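Local coordinates for protein uroporphyrinogen III synthase (Thermus thermophilus, PDB 1WCW) that probably catalyses the closure of the linear tetrapyrrole hydroxymethylbilane, with inversion of its last ring, to uroporphyrinogen III, at residues R10-G15 against L34-Q39; R215-A220 against K235-D240; V190-V195 against G222-D227; A24-L29 against S247-F252; A40-P45 against R164-P169. One frame throughout, in Å; residues are numbered along the deposited sequence.

How the contacts relate
Contacts 1 and 2 lie at the two ends of one five-stranded parallel sheet, with centres about 14 Å apart. Contact 1 joins strands 10-13 and 32-35. Contact 2 joins strands 217-221 and 238-240. Helices on this sheet supply contacts 3 and 4. Contact 4 brings together residues far apart in the chain, and contacts 2, 3 and 5 all fall within the loop it closes. Contact 5 is the ladder of strands 39-43 and 155-167, which leads to the second domain; its centre is about 28 Å from that of contact 4. The chain thus starts and ends in one domain and visits the other in between, with the ladder linking the two.

Contact 1 of 5, residues R10-G15 against L34-Q39; sequences RVAYAG and LLFPVQ
V11, Y13 and A14 meet L34, F36 and V38 mainly through backbone hydrogen bonds. L34 N donates to V11 O, and Y13 N donates to L34 O, each at 2.9 Å. In the second bond the nitrogen is almost in line with the carbonyl (170° at L34 O). F36 N then binds Y13 O. Past the strands the pairing weakens: V38 N reaches A14 O at 3.3 Å, a weak bond. Water 1 supports this end by donating to A14 O (2.6 Å) and to Q39 OE1 while accepting from V38 N. Q39 OE1 has a further partner in Q194.

The strands are parallel. With helix 19-28 between them they form a beta-alpha-beta unit, in which strand 32-35 is one of the two outer strands of the sheet.

The side-chain contacts are small. A12 CB meets the edge of the F36 ring, 4.0 Å from CD1. With CG anti to the carbonyl carbon (chi1 -72°), F36 turns this edge to A12, and its ring also touches L175 and A178 of helix 169-181. On the other face of the sheet, L35 CD2 approaches Y13 CB (4.3 Å). The Y13 ring stacks on F22 of helix 19-28. G15 N sits 3.5 Å above one face of that Y13 ring; a CB on G15 would clash with Y13 CE1. Nearby, P37 CB lies 3.6 Å from G15 O.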
# COMPACT_ATOMS: atom_id res chain seq x y z
N ARG A 10 -9.80 -19.07 13.81
CA ARG A 10 -8.54 -18.37 14.08
C ARG A 10 -8.21 -17.50 12.85
O ARG A 10 -8.02 -18.04 11.75
CB ARG A 10 -7.40 -19.35 14.28
CG ARG A 10 -7.42 -20.12 15.64
CD ARG A 10 -8.40 -21.16 15.82
NE ARG A 10 -8.05 -21.97 17.01
CZ ARG A 10 -7.14 -22.94 17.10
NH1 ARG A 10 -6.99 -23.57 18.25
NH2 ARG A 10 -6.37 -23.30 16.08
N VAL A 11 -8.13 -16.20 13.07
CA VAL A 11 -7.90 -15.23 11.99
C VAL A 11 -6.64 -14.44 12.28
O VAL A 11 -6.50 -13.74 13.31
CB VAL A 11 -9.06 -14.26 11.85
CG1 VAL A 11 -8.87 -13.37 10.58
CG2 VAL A 11 -10.43 -15.03 11.76
N ALA A 12 -5.68 -14.58 11.40
CA ALA A 12 -4.39 -13.86 11.47
C ALA A 12 -4.53 -12.51 10.73
O ALA A 12 -5.32 -12.43 9.74
CB ALA A 12 -3.36 -14.66 10.86
N TYR A 13 -3.82 -11.50 11.17
CA TYR A 13 -3.84 -10.18 10.58
C TYR A 13 -2.43 -9.84 10.18
O TYR A 13 -1.52 -9.89 11.01
CB TYR A 13 -4.35 -9.21 11.62
CG TYR A 13 -4.54 -7.79 11.18
CD1 TYR A 13 -3.72 -6.77 11.68
CD2 TYR A 13 -5.54 -7.46 10.30
CE1 TYR A 13 -3.91 -5.44 11.28
CE2 TYR A 13 -5.74 -6.17 9.91
CZ TYR A 13 -4.92 -5.19 10.40
OH TYR A 13 -5.14 -3.89 9.98
N ALA A 14 -2.23 -9.49 8.91
CA ALA A 14 -0.87 -9.18 8.40
C ALA A 14 -0.57 -7.67 8.47
O ALA A 14 0.55 -7.32 8.08
CB ALA A 14 -0.74 -9.67 6.93
N GLY A 15 -1.48 -6.85 8.94
CA GLY A 15 -1.29 -5.40 9.00
C GLY A 15 -0.48 -4.96 10.20
O GLY A 15 -0.16 -5.71 11.11
N LEU A 34 -4.91 -13.46 15.72
CA LEU A 34 -3.44 -13.60 15.81
C LEU A 34 -2.81 -12.48 15.03
O LEU A 34 -3.26 -12.17 13.90
CB LEU A 34 -2.96 -14.89 15.24
CG LEU A 34 -3.50 -16.12 16.01
CD1 LEU A 34 -3.14 -17.41 15.23
CD2 LEU A 34 -2.86 -16.16 17.39
N LEU A 35 -1.77 -11.86 15.53
CA LEU A 35 -1.14 -10.73 14.90
C LEU A 35 0.18 -11.14 14.35
O LEU A 35 1.09 -11.47 15.09
CB LEU A 35 -0.91 -9.58 15.91
CG LEU A 35 -2.18 -9.13 16.66
CD1 LEU A 35 -1.80 -8.03 17.67
CD2 LEU A 35 -3.23 -8.62 15.69
N PHE A 36 0.28 -11.08 13.02
CA PHE A 36 1.49 -11.44 12.28
C PHE A 36 1.85 -10.32 11.29
O PHE A 36 1.67 -10.51 10.07
CB PHE A 36 1.31 -12.80 11.56
CG PHE A 36 1.31 -13.97 12.51
CD1 PHE A 36 0.16 -14.70 12.80
CD2 PHE A 36 2.50 -14.38 13.08
CE1 PHE A 36 0.25 -15.82 13.66
CE2 PHE A 36 2.53 -15.49 13.93
CZ PHE A 36 1.40 -16.19 14.21
N PRO A 37 2.36 -9.19 11.78
CA PRO A 37 2.70 -8.12 10.84
C PRO A 37 3.81 -8.56 9.90
O PRO A 37 4.75 -9.25 10.30
CB PRO A 37 3.17 -6.95 11.71
CG PRO A 37 3.48 -7.60 13.04
CD PRO A 37 2.56 -8.79 13.19
N VAL A 38 3.75 -8.11 8.67
CA VAL A 38 4.75 -8.47 7.69
C VAL A 38 5.54 -7.23 7.26
O VAL A 38 6.45 -7.37 6.39
CB VAL A 38 4.15 -9.14 6.44
CG1 VAL A 38 3.45 -10.46 6.80
CG2 VAL A 38 3.18 -8.24 5.71
N GLN A 39 5.27 -6.07 7.83
CA GLN A 39 5.97 -4.87 7.42
C GLN A 39 6.40 -4.07 8.61
O GLN A 39 5.88 -4.20 9.75
CB GLN A 39 5.13 -3.98 6.51
CG GLN A 39 4.22 -3.01 7.23
CD GLN A 39 3.04 -2.63 6.33
OE1 GLN A 39 2.05 -3.33 6.30
NE2 GLN A 39 3.15 -1.51 5.63
O HOH W 1 2.31 -5.37 8.34

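Contact 2 of 5, residues R215-A220 against K235-D240; sequences RVKALA and KPFYVD
K217 lays its side chain alongside F237, both pointing the same way. K217 CD stands 3.7 Å above the centre of the F237 ring, a CH-pi contact only 7° off the ring normal. The lysine chain is extended until it bends at its last torsion (chi4 62°). Its NZ stays 5.5 Å from the ring centroid, at most a weak cation-pi attraction. With an alanine in place of F237, the aliphatic chain of K217 would probably lose the flat surface it lies on and be freer to turn.

A218 contributes backbone. Its O accepts F237 N in the carbonyl plane at 2.7 Å. Its N reaches K235 O through water 2, which bridges the two segments ahead of the F237 bond.

L219 turns to the face of the sheet that also carries Y238. L219 CD2 packs on Y238 CB (4.0 Å) and lies at the edge of the F237 ring. F252 of helix 245-260 covers L219.

A220 is gripped twice: its N donates to Y238 O, and its O accepts D240 N (2.8 Å). A220 CB meets V239 CG2 at 4.3 Å on the opposite face, where helix 223-231 packs. Beyond it, Y238 OH donates to the anti lone pair of D240 OD1 (2.9 Å), an oxygen also bonded to S247 OG. Bond and partner hold the carboxylate against the start of helix 245-260.

The segments carry the two strands of a beta-alpha-beta unit crossing over through helix 223-231, with strand 238-240 as an outermost strand of the parallel sheet.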
# COMPACT_ATOMS: atom_id res chain seq x y z
N ARG A 215 -6.01 -24.38 2.28
CA ARG A 215 -6.09 -24.64 3.72
C ARG A 215 -6.39 -23.43 4.59
O ARG A 215 -6.99 -23.58 5.66
CB ARG A 215 -4.81 -25.27 4.27
CG ARG A 215 -4.41 -26.67 3.69
CD ARG A 215 -3.01 -27.08 4.19
NE ARG A 215 -2.33 -26.02 4.92
CZ ARG A 215 -1.19 -25.47 4.53
NH1 ARG A 215 -0.64 -24.49 5.24
NH2 ARG A 215 -0.59 -25.89 3.41
N VAL A 216 -5.92 -22.24 4.20
CA VAL A 216 -6.18 -21.02 4.98
C VAL A 216 -6.89 -20.06 4.05
O VAL A 216 -6.42 -19.85 2.91
CB VAL A 216 -4.82 -20.42 5.38
CG1 VAL A 216 -5.05 -19.08 6.10
CG2 VAL A 216 -4.08 -21.39 6.30
N LYS A 217 -7.96 -19.47 4.48
CA LYS A 217 -8.71 -18.56 3.57
C LYS A 217 -8.05 -17.17 3.58
O LYS A 217 -7.93 -16.55 4.64
CB LYS A 217 -10.14 -18.53 4.04
CG LYS A 217 -10.83 -19.90 3.77
CD LYS A 217 -12.19 -19.91 4.39
CE LYS A 217 -12.91 -21.25 4.07
NZ LYS A 217 -12.22 -22.42 4.61
N ALA A 218 -7.72 -16.67 2.39
CA ALA A 218 -7.15 -15.35 2.29
C ALA A 218 -8.23 -14.31 2.21
O ALA A 218 -9.19 -14.47 1.39
CB ALA A 218 -6.24 -15.27 1.10
N LEU A 219 -8.16 -13.28 3.03
CA LEU A 219 -9.16 -12.23 3.06
C LEU A 219 -8.47 -10.96 2.65
O LEU A 219 -7.34 -10.70 3.08
CB LEU A 219 -9.76 -12.02 4.48
CG LEU A 219 -10.09 -13.34 5.20
CD1 LEU A 219 -10.56 -13.05 6.61
CD2 LEU A 219 -11.11 -14.14 4.47
N ALA A 220 -9.15 -10.15 1.81
CA ALA A 220 -8.52 -8.91 1.32
C ALA A 220 -9.37 -7.69 1.59
O ALA A 220 -10.58 -7.78 1.27
CB ALA A 220 -8.24 -9.00 -0.21
N LYS A 235 -6.48 -16.98 -4.98
CA LYS A 235 -7.75 -16.31 -5.09
C LYS A 235 -8.31 -16.01 -3.69
O LYS A 235 -8.54 -16.95 -2.90
CB LYS A 235 -8.74 -17.25 -5.83
CG LYS A 235 -10.12 -16.63 -6.02
CD LYS A 235 -11.07 -17.68 -6.58
CE LYS A 235 -12.49 -17.23 -6.57
NZ LYS A 235 -13.04 -17.26 -5.20
N PRO A 236 -8.56 -14.76 -3.33
CA PRO A 236 -9.10 -14.46 -1.99
C PRO A 236 -10.42 -15.15 -1.79
O PRO A 236 -11.26 -15.22 -2.75
CB PRO A 236 -9.33 -12.98 -1.97
CG PRO A 236 -8.57 -12.46 -3.14
CD PRO A 236 -8.36 -13.55 -4.13
N PHE A 237 -10.68 -15.63 -0.59
CA PHE A 237 -11.94 -16.25 -0.30
C PHE A 237 -12.96 -15.11 -0.17
O PHE A 237 -14.16 -15.28 -0.51
CB PHE A 237 -11.85 -16.99 1.06
CG PHE A 237 -13.15 -17.61 1.51
CD1 PHE A 237 -13.58 -18.78 0.93
CD2 PHE A 237 -13.91 -16.98 2.50
CE1 PHE A 237 -14.79 -19.36 1.32
CE2 PHE A 237 -15.14 -17.54 2.91
CZ PHE A 237 -15.56 -18.73 2.31
N TYR A 238 -12.63 -13.98 0.41
CA TYR A 238 -13.55 -12.85 0.61
C TYR A 238 -12.80 -11.54 0.42
O TYR A 238 -11.65 -11.37 0.87
CB TYR A 238 -14.09 -12.94 2.03
CG TYR A 238 -15.02 -11.85 2.42
CD1 TYR A 238 -16.36 -11.85 2.03
CD2 TYR A 238 -14.54 -10.75 3.09
CE1 TYR A 238 -17.18 -10.67 2.31
CE2 TYR A 238 -15.32 -9.64 3.36
CZ TYR A 238 -16.62 -9.62 2.95
OH TYR A 238 -17.26 -8.41 3.23
N VAL A 239 -13.42 -10.60 -0.30
CA VAL A 239 -12.87 -9.28 -0.56
C VAL A 239 -13.82 -8.21 -0.01
O VAL A 239 -15.00 -8.16 -0.44
CB VAL A 239 -12.61 -9.02 -2.03
CG1 VAL A 239 -12.02 -7.62 -2.26
CG2 VAL A 239 -11.71 -10.09 -2.59
N ASP A 240 -13.34 -7.38 0.88
CA ASP A 240 -14.17 -6.30 1.45
C ASP A 240 -13.79 -4.97 0.80
O ASP A 240 -12.63 -4.64 0.65
CB ASP A 240 -13.93 -6.17 2.90
CG ASP A 240 -14.97 -5.33 3.56
OD1 ASP A 240 -16.04 -5.85 3.93
OD2 ASP A 240 -14.68 -4.15 3.70
O HOH W 2 -7.95 -17.93 -0.26

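Contact 3 of 5, residues V190-V195 against G222-D227; sequences VAAIQV and GRVTAD
The peptide group between A191 and A192 is the flat surface that T225 meets. T225 OG1 lies over one face of it, 3.3 Å from A191 C and equally far from A192 N. T225 CG2 sits over the same face, 3.9 Å from A191 C. The angle at the A192 N-H is too poor for a bond to the hydroxyl. A second flat group, the Q194 amide, works within its own segment. Q194 OE1 accepts V190 N at 2.9 Å, tilted 20° from the carbonyl plane, and A191 N weakly. Q194 NE2 binds Q39.

The T225 hydroxyl is held from the end of the strand before its helix. It stands beside the backbone N (chi1 -61°) and bonds to V221 O. With an alanine here, V221 O would probably lose this partner and a gap would open over the A191-A192 peptide.

Methyl contacts flank the threonine. A192 CB meets V224 CG1 at 4.0 Å, and V195 CG2 meets T225 CG2 at 4.1 Å. V195 and T225 also touch F189 of the sheet beneath.

Both segments lead into helices that follow parallel strands, 186-189 and 217-221. They lie at the C-terminal edge of the sheet. A glycerol lies about 4 Å from the A192 side chain; it probably came from the crystallisation liquor, though such molecules can mark pockets.

The hydroxyl is bonded to V221 O, so it meets the peptide by packing. With the methyl contacts, the two helix starts touch without a polar bond between them.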
# COMPACT_ATOMS: atom_id res chain seq x y z
N VAL A 190 -4.60 -6.08 4.49
CA VAL A 190 -5.24 -4.79 4.30
C VAL A 190 -4.57 -3.88 3.31
O VAL A 190 -5.07 -2.81 2.99
CB VAL A 190 -5.49 -4.00 5.60
CG1 VAL A 190 -6.44 -4.86 6.50
CG2 VAL A 190 -4.22 -3.74 6.27
N ALA A 191 -3.48 -4.33 2.72
CA ALA A 191 -2.82 -3.54 1.68
C ALA A 191 -2.09 -4.49 0.77
O ALA A 191 -1.52 -5.50 1.21
CB ALA A 191 -1.77 -2.58 2.35
N ALA A 192 -1.96 -4.16 -0.49
CA ALA A 192 -1.25 -4.97 -1.43
C ALA A 192 0.17 -5.18 -1.05
O ALA A 192 0.70 -6.27 -1.28
CB ALA A 192 -1.33 -4.31 -2.84
N ILE A 193 0.83 -4.16 -0.47
CA ILE A 193 2.22 -4.35 -0.13
C ILE A 193 2.41 -5.50 0.90
O ILE A 193 3.47 -6.14 0.93
CB ILE A 193 2.83 -3.01 0.38
CG1 ILE A 193 4.35 -3.05 0.22
CG2 ILE A 193 2.40 -2.75 1.81
CD1 ILE A 193 5.01 -1.62 0.51
N GLN A 194 1.43 -5.80 1.73
CA GLN A 194 1.59 -6.90 2.69
C GLN A 194 1.60 -8.25 1.93
O GLN A 194 2.33 -9.15 2.32
CB GLN A 194 0.40 -6.92 3.64
CG GLN A 194 0.52 -5.73 4.60
CD GLN A 194 -0.75 -5.24 5.17
OE1 GLN A 194 -1.76 -5.88 5.06
NE2 GLN A 194 -0.70 -4.09 5.83
N VAL A 195 0.81 -8.37 0.86
CA VAL A 195 0.81 -9.58 0.03
C VAL A 195 2.19 -9.67 -0.60
O VAL A 195 2.77 -10.76 -0.59
CB VAL A 195 -0.26 -9.46 -1.10
CG1 VAL A 195 -0.21 -10.71 -1.98
CG2 VAL A 195 -1.66 -9.33 -0.49
N GLY A 222 -9.90 -4.40 0.04
CA GLY A 222 -9.61 -3.59 -1.14
C GLY A 222 -9.39 -4.43 -2.39
O GLY A 222 -8.76 -5.55 -2.34
N ARG A 223 -9.88 -3.96 -3.54
CA ARG A 223 -9.67 -4.63 -4.79
C ARG A 223 -8.17 -4.70 -5.19
O ARG A 223 -7.74 -5.68 -5.84
CB ARG A 223 -10.49 -3.90 -5.92
CG ARG A 223 -11.06 -4.78 -6.99
CD ARG A 223 -12.08 -5.73 -6.37
NE ARG A 223 -11.71 -7.12 -6.66
CZ ARG A 223 -12.46 -8.16 -6.37
NH1 ARG A 223 -12.05 -9.37 -6.66
NH2 ARG A 223 -13.65 -7.97 -5.81
N VAL A 224 -7.43 -3.68 -4.84
CA VAL A 224 -6.01 -3.69 -5.19
C VAL A 224 -5.26 -4.77 -4.39
O VAL A 224 -4.41 -5.50 -4.90
CB VAL A 224 -5.35 -2.29 -4.95
CG1 VAL A 224 -3.89 -2.39 -5.27
CG2 VAL A 224 -6.01 -1.23 -5.92
N THR A 225 -5.63 -4.94 -3.11
CA THR A 225 -5.06 -6.03 -2.28
C THR A 225 -5.51 -7.39 -2.87
O THR A 225 -4.63 -8.30 -3.00
CB THR A 225 -5.62 -5.90 -0.89
OG1 THR A 225 -5.23 -4.63 -0.37
CG2 THR A 225 -4.96 -7.00 0.07
N ALA A 226 -6.75 -7.56 -3.31
CA ALA A 226 -7.16 -8.80 -3.88
C ALA A 226 -6.40 -9.07 -5.15
O ALA A 226 -6.02 -10.23 -5.41
CB ALA A 226 -8.66 -8.73 -4.18
N ASP A 227 -6.16 -8.06 -5.99
CA ASP A 227 -5.44 -8.28 -7.22
C ASP A 227 -4.01 -8.64 -6.95
O ASP A 227 -3.45 -9.44 -7.72
CB ASP A 227 -5.57 -7.05 -8.17
CG ASP A 227 -6.97 -6.95 -8.83
OD1 ASP A 227 -7.33 -5.86 -9.31
OD2 ASP A 227 -7.69 -7.97 -8.91

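Contact 4 of 5, residues A24-L29 against S247-F252; sequences ALAEKL and SLLQGF
L29, just past the end of helix 19-28, and L249 of helix 245-260 form an apolar contact over the five-stranded parallel sheet. Helix 19-28 is the connection of the first beta-alpha-beta unit, and helix 245-260 is the C-terminal helix. They are neighbours in space, although 217 residues separate the segments. The contact is plain packing and buries a modest 195 Å².

L249 is the main residue on the C-terminal helix. Its CG is opposite the carbonyl carbon (chi1 -67°), which sends CD1 towards the backbone of helix 19-28. There CD1 lies 3.9 Å from A26 N and 4.2 Å from A26 CB. L25 gives only its CB, 4.2 Å from the same methyl. The small A26 probably lets L249 come this near; its own CB also rests on F31.

The sheet below ties the two helices together. V11 of strand 10-13 touches F252, and A26 rests on P33 of strand 32-35. F252 and L248 in turn pack on strands 217-221 and 186-189.

At the outer side, L29 crosses Q250 at about a right angle, with L29 CD1 3.7 Å from Q250 CG. The Q250 amide turns back to its own helix, where NE2 bonds to G246 O. L29 O is held by K253 NZ, a polar tie next to the apolar one. The tightest carbon pair is L29 CD1 against L249 CB, at 3.5 Å, shorter than usual van der Waals contact.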
# COMPACT_ATOMS: atom_id res chain seq x y z
N ALA A 24 -9.46 -6.42 19.02
CA ALA A 24 -10.67 -6.14 19.77
C ALA A 24 -11.93 -6.55 19.03
O ALA A 24 -12.80 -7.19 19.60
CB ALA A 24 -10.73 -4.65 20.13
N LEU A 25 -12.03 -6.19 17.75
CA LEU A 25 -13.18 -6.48 16.96
C LEU A 25 -13.27 -7.99 16.75
O LEU A 25 -14.33 -8.62 16.88
CB LEU A 25 -13.03 -5.78 15.62
CG LEU A 25 -14.25 -5.10 14.99
CD1 LEU A 25 -15.44 -6.05 14.98
CD2 LEU A 25 -14.55 -3.89 15.83
N ALA A 26 -12.15 -8.66 16.42
CA ALA A 26 -12.21 -10.09 16.23
C ALA A 26 -12.70 -10.82 17.47
O ALA A 26 -13.53 -11.75 17.35
CB ALA A 26 -10.80 -10.63 15.81
N GLU A 27 -12.22 -10.45 18.64
CA GLU A 27 -12.66 -11.07 19.87
C GLU A 27 -14.16 -10.85 20.06
O GLU A 27 -14.88 -11.80 20.47
CB GLU A 27 -11.93 -10.47 21.05
CG GLU A 27 -10.45 -10.83 21.10
CD GLU A 27 -9.67 -10.10 22.21
OE1 GLU A 27 -9.98 -8.92 22.50
OE2 GLU A 27 -8.72 -10.70 22.77
N LYS A 28 -14.64 -9.64 19.80
CA LYS A 28 -16.11 -9.37 19.97
C LYS A 28 -16.96 -10.18 19.01
O LYS A 28 -18.14 -10.53 19.31
CB LYS A 28 -16.39 -7.87 19.77
CG LYS A 28 -15.83 -6.99 20.86
CD LYS A 28 -16.21 -5.53 20.66
CE LYS A 28 -15.66 -4.71 21.84
NZ LYS A 28 -15.76 -3.22 21.59
N LEU A 29 -16.41 -10.55 17.88
CA LEU A 29 -17.15 -11.35 16.89
C LEU A 29 -16.99 -12.84 17.09
O LEU A 29 -17.51 -13.63 16.31
CB LEU A 29 -16.69 -10.93 15.47
CG LEU A 29 -17.03 -9.49 15.11
CD1 LEU A 29 -16.46 -9.14 13.75
CD2 LEU A 29 -18.54 -9.27 15.12
N SER A 247 -16.41 -4.63 8.91
CA SER A 247 -17.07 -5.12 7.71
C SER A 247 -16.35 -6.39 7.17
O SER A 247 -16.97 -7.37 6.71
CB SER A 247 -17.11 -4.02 6.63
OG SER A 247 -17.65 -4.49 5.41
N LEU A 248 -15.03 -6.31 7.18
CA LEU A 248 -14.21 -7.40 6.70
C LEU A 248 -14.52 -8.67 7.47
O LEU A 248 -14.83 -9.74 6.89
CB LEU A 248 -12.78 -7.01 6.97
CG LEU A 248 -11.79 -8.16 6.82
CD1 LEU A 248 -11.83 -8.55 5.36
CD2 LEU A 248 -10.39 -7.69 7.24
N LEU A 249 -14.46 -8.53 8.76
CA LEU A 249 -14.67 -9.65 9.64
C LEU A 249 -16.06 -10.19 9.64
O LEU A 249 -16.27 -11.41 9.60
CB LEU A 249 -14.26 -9.34 11.07
CG LEU A 249 -12.74 -9.15 11.15
CD1 LEU A 249 -12.36 -8.51 12.52
CD2 LEU A 249 -12.07 -10.52 11.02
N GLN A 250 -17.06 -9.28 9.61
CA GLN A 250 -18.42 -9.72 9.60
C GLN A 250 -18.83 -10.29 8.28
O GLN A 250 -19.58 -11.28 8.21
CB GLN A 250 -19.35 -8.57 9.97
CG GLN A 250 -18.97 -8.08 11.32
CD GLN A 250 -19.93 -7.06 11.77
OE1 GLN A 250 -21.06 -7.41 12.14
NE2 GLN A 250 -19.53 -5.78 11.72
N GLY A 251 -18.33 -9.68 7.23
CA GLY A 251 -18.62 -10.20 5.89
C GLY A 251 -18.01 -11.60 5.73
O GLY A 251 -18.64 -12.53 5.19
N PHE A 252 -16.77 -11.77 6.23
CA PHE A 252 -16.18 -13.09 6.23
C PHE A 252 -16.99 -14.11 7.04
O PHE A 252 -17.23 -15.20 6.58
CB PHE A 252 -14.75 -13.00 6.78
CG PHE A 252 -14.11 -14.35 7.03
CD1 PHE A 252 -13.98 -15.28 6.00
CD2 PHE A 252 -13.63 -14.67 8.27
CE1 PHE A 252 -13.37 -16.49 6.24
CE2 PHE A 252 -12.99 -15.93 8.52
CZ PHE A 252 -12.86 -16.81 7.49

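Contact 5 of 5, residues A40-P45 against R164-P169; sequences ATEKVP and RHLPDP
E42 and R164 lie side by side on one face of a two-stranded antiparallel ladder. E42 OE1 sits at the edge of the R164 guanidinium, in its plane, and the planes of the carboxylate and guanidinium differ by only 7°. The salt bridge is nevertheless long: E42 OE1 to R164 NH2 is 4.0 Å. The same oxygen rests 3.7 Å from R164 CD and 3.9 Å from L166 CD1. E42 reaches them because its CG stands between the backbone N and the carbonyl carbon (chi1 60°), with an extended chain beyond. V44 CG2 packs on R164 CG at 4.0 Å.

On the opposite face T41 and H165 run together, their side chains pointing the same way. I193 and Y139 also touch H165.

The backbone sets this register. A40 and L166 form a hydrogen-bonded pair, with A40 N to L166 O at 2.8 Å and L166 N to A40 O at 2.9 Å. E42 and R164 form the next such pair: R164 N donates to E42 O (2.8 Å), and E42 N returns a bond to R164 O. T41 and H165 are the non-hydrogen-bonded pair between them.

Further out, V38 and D168 share a backbone hydrogen bond. D168 is the N-cap of helix 169-181, and its side chain bonds to G171 N. K43 makes a salt bridge to D73 in the second domain. The ladder matches the two-stranded linker that joins the domains in uroporphyrinogen III synthases.

Four backbone bonds tie the strands, while the stretched ion pair probably adds little at this exposed surface.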
# COMPACT_ATOMS: atom_id res chain seq x y z
N ALA A 40 7.36 -3.20 8.35
CA ALA A 40 7.86 -2.26 9.29
C ALA A 40 7.78 -0.91 8.52
O ALA A 40 7.75 -0.89 7.27
CB ALA A 40 9.25 -2.60 9.58
N THR A 41 7.66 0.20 9.21
CA THR A 41 7.58 1.46 8.50
C THR A 41 8.51 2.44 9.21
O THR A 41 8.58 2.46 10.45
CB THR A 41 6.11 1.96 8.49
OG1 THR A 41 5.25 0.94 7.91
CG2 THR A 41 6.01 3.22 7.68
N GLU A 42 9.29 3.23 8.47
CA GLU A 42 10.16 4.18 9.13
C GLU A 42 10.20 5.45 8.34
O GLU A 42 10.24 5.47 7.08
CB GLU A 42 11.57 3.64 9.28
CG GLU A 42 12.24 3.30 7.97
CD GLU A 42 13.70 2.91 8.09
OE1 GLU A 42 14.38 2.88 7.04
OE2 GLU A 42 14.15 2.63 9.23
N LYS A 43 10.11 6.55 9.07
CA LYS A 43 10.18 7.84 8.41
C LYS A 43 11.62 8.09 8.06
O LYS A 43 12.54 7.74 8.78
CB LYS A 43 9.72 8.99 9.32
CG LYS A 43 8.29 8.95 9.76
CD LYS A 43 7.29 9.04 8.59
CE LYS A 43 5.85 9.16 9.10
NZ LYS A 43 4.90 9.11 7.96
N VAL A 44 11.84 8.69 6.91
CA VAL A 44 13.18 9.05 6.49
C VAL A 44 13.48 10.49 7.07
O VAL A 44 12.67 11.41 6.90
CB VAL A 44 13.28 9.10 4.95
CG1 VAL A 44 14.60 9.59 4.56
CG2 VAL A 44 13.07 7.64 4.33
N PRO A 45 14.60 10.68 7.78
CA PRO A 45 14.91 12.01 8.35
C PRO A 45 14.96 12.97 7.23
O PRO A 45 15.58 12.75 6.19
CB PRO A 45 16.28 11.81 9.01
CG PRO A 45 16.27 10.33 9.35
CD PRO A 45 15.62 9.68 8.12
N ARG A 164 9.55 4.91 4.39
CA ARG A 164 9.74 3.62 3.76
C ARG A 164 8.97 2.52 4.44
O ARG A 164 9.04 2.37 5.65
CB ARG A 164 11.20 3.17 3.82
CG ARG A 164 12.25 3.95 3.07
CD ARG A 164 13.62 3.34 3.44
NE ARG A 164 14.44 3.11 2.26
CZ ARG A 164 15.69 2.69 2.33
NH1 ARG A 164 16.38 2.51 1.21
NH2 ARG A 164 16.22 2.45 3.52
N HIS A 165 8.27 1.73 3.67
CA HIS A 165 7.68 0.48 4.18
C HIS A 165 8.73 -0.53 3.81
O HIS A 165 9.24 -0.54 2.67
CB HIS A 165 6.37 0.11 3.43
CG HIS A 165 5.23 0.89 3.88
ND1 HIS A 165 4.31 1.49 3.06
CD2 HIS A 165 4.85 1.19 5.15
CE1 HIS A 165 3.41 2.13 3.79
NE2 HIS A 165 3.72 1.97 5.06
N LEU A 166 9.10 -1.37 4.76
CA LEU A 166 10.05 -2.43 4.53
C LEU A 166 9.48 -3.70 5.01
O LEU A 166 8.59 -3.71 5.86
CB LEU A 166 11.25 -2.23 5.41
CG LEU A 166 11.99 -0.90 5.25
CD1 LEU A 166 12.93 -0.64 6.43
CD2 LEU A 166 12.73 -0.97 3.97
N PRO A 167 9.93 -4.82 4.50
CA PRO A 167 9.41 -6.10 5.02
C PRO A 167 9.91 -6.33 6.43
O PRO A 167 10.93 -5.72 6.88
CB PRO A 167 10.02 -7.13 4.06
CG PRO A 167 11.34 -6.45 3.59
CD PRO A 167 10.98 -4.97 3.48
N ASP A 168 9.18 -7.11 7.21
CA ASP A 168 9.68 -7.54 8.56
C ASP A 168 10.05 -9.01 8.23
O ASP A 168 9.21 -9.94 8.34
CB ASP A 168 8.53 -7.47 9.57
CG ASP A 168 8.95 -7.87 10.93
OD1 ASP A 168 9.88 -8.67 11.03
OD2 ASP A 168 8.34 -7.37 11.90
N PRO A 169 11.34 -9.28 7.88
CA PRO A 169 11.72 -10.63 7.50
C PRO A 169 11.39 -11.70 8.48
O PRO A 169 10.90 -12.77 8.08
CB PRO A 169 13.23 -10.51 7.21
CG PRO A 169 13.40 -9.08 6.88
CD PRO A 169 12.51 -8.37 7.88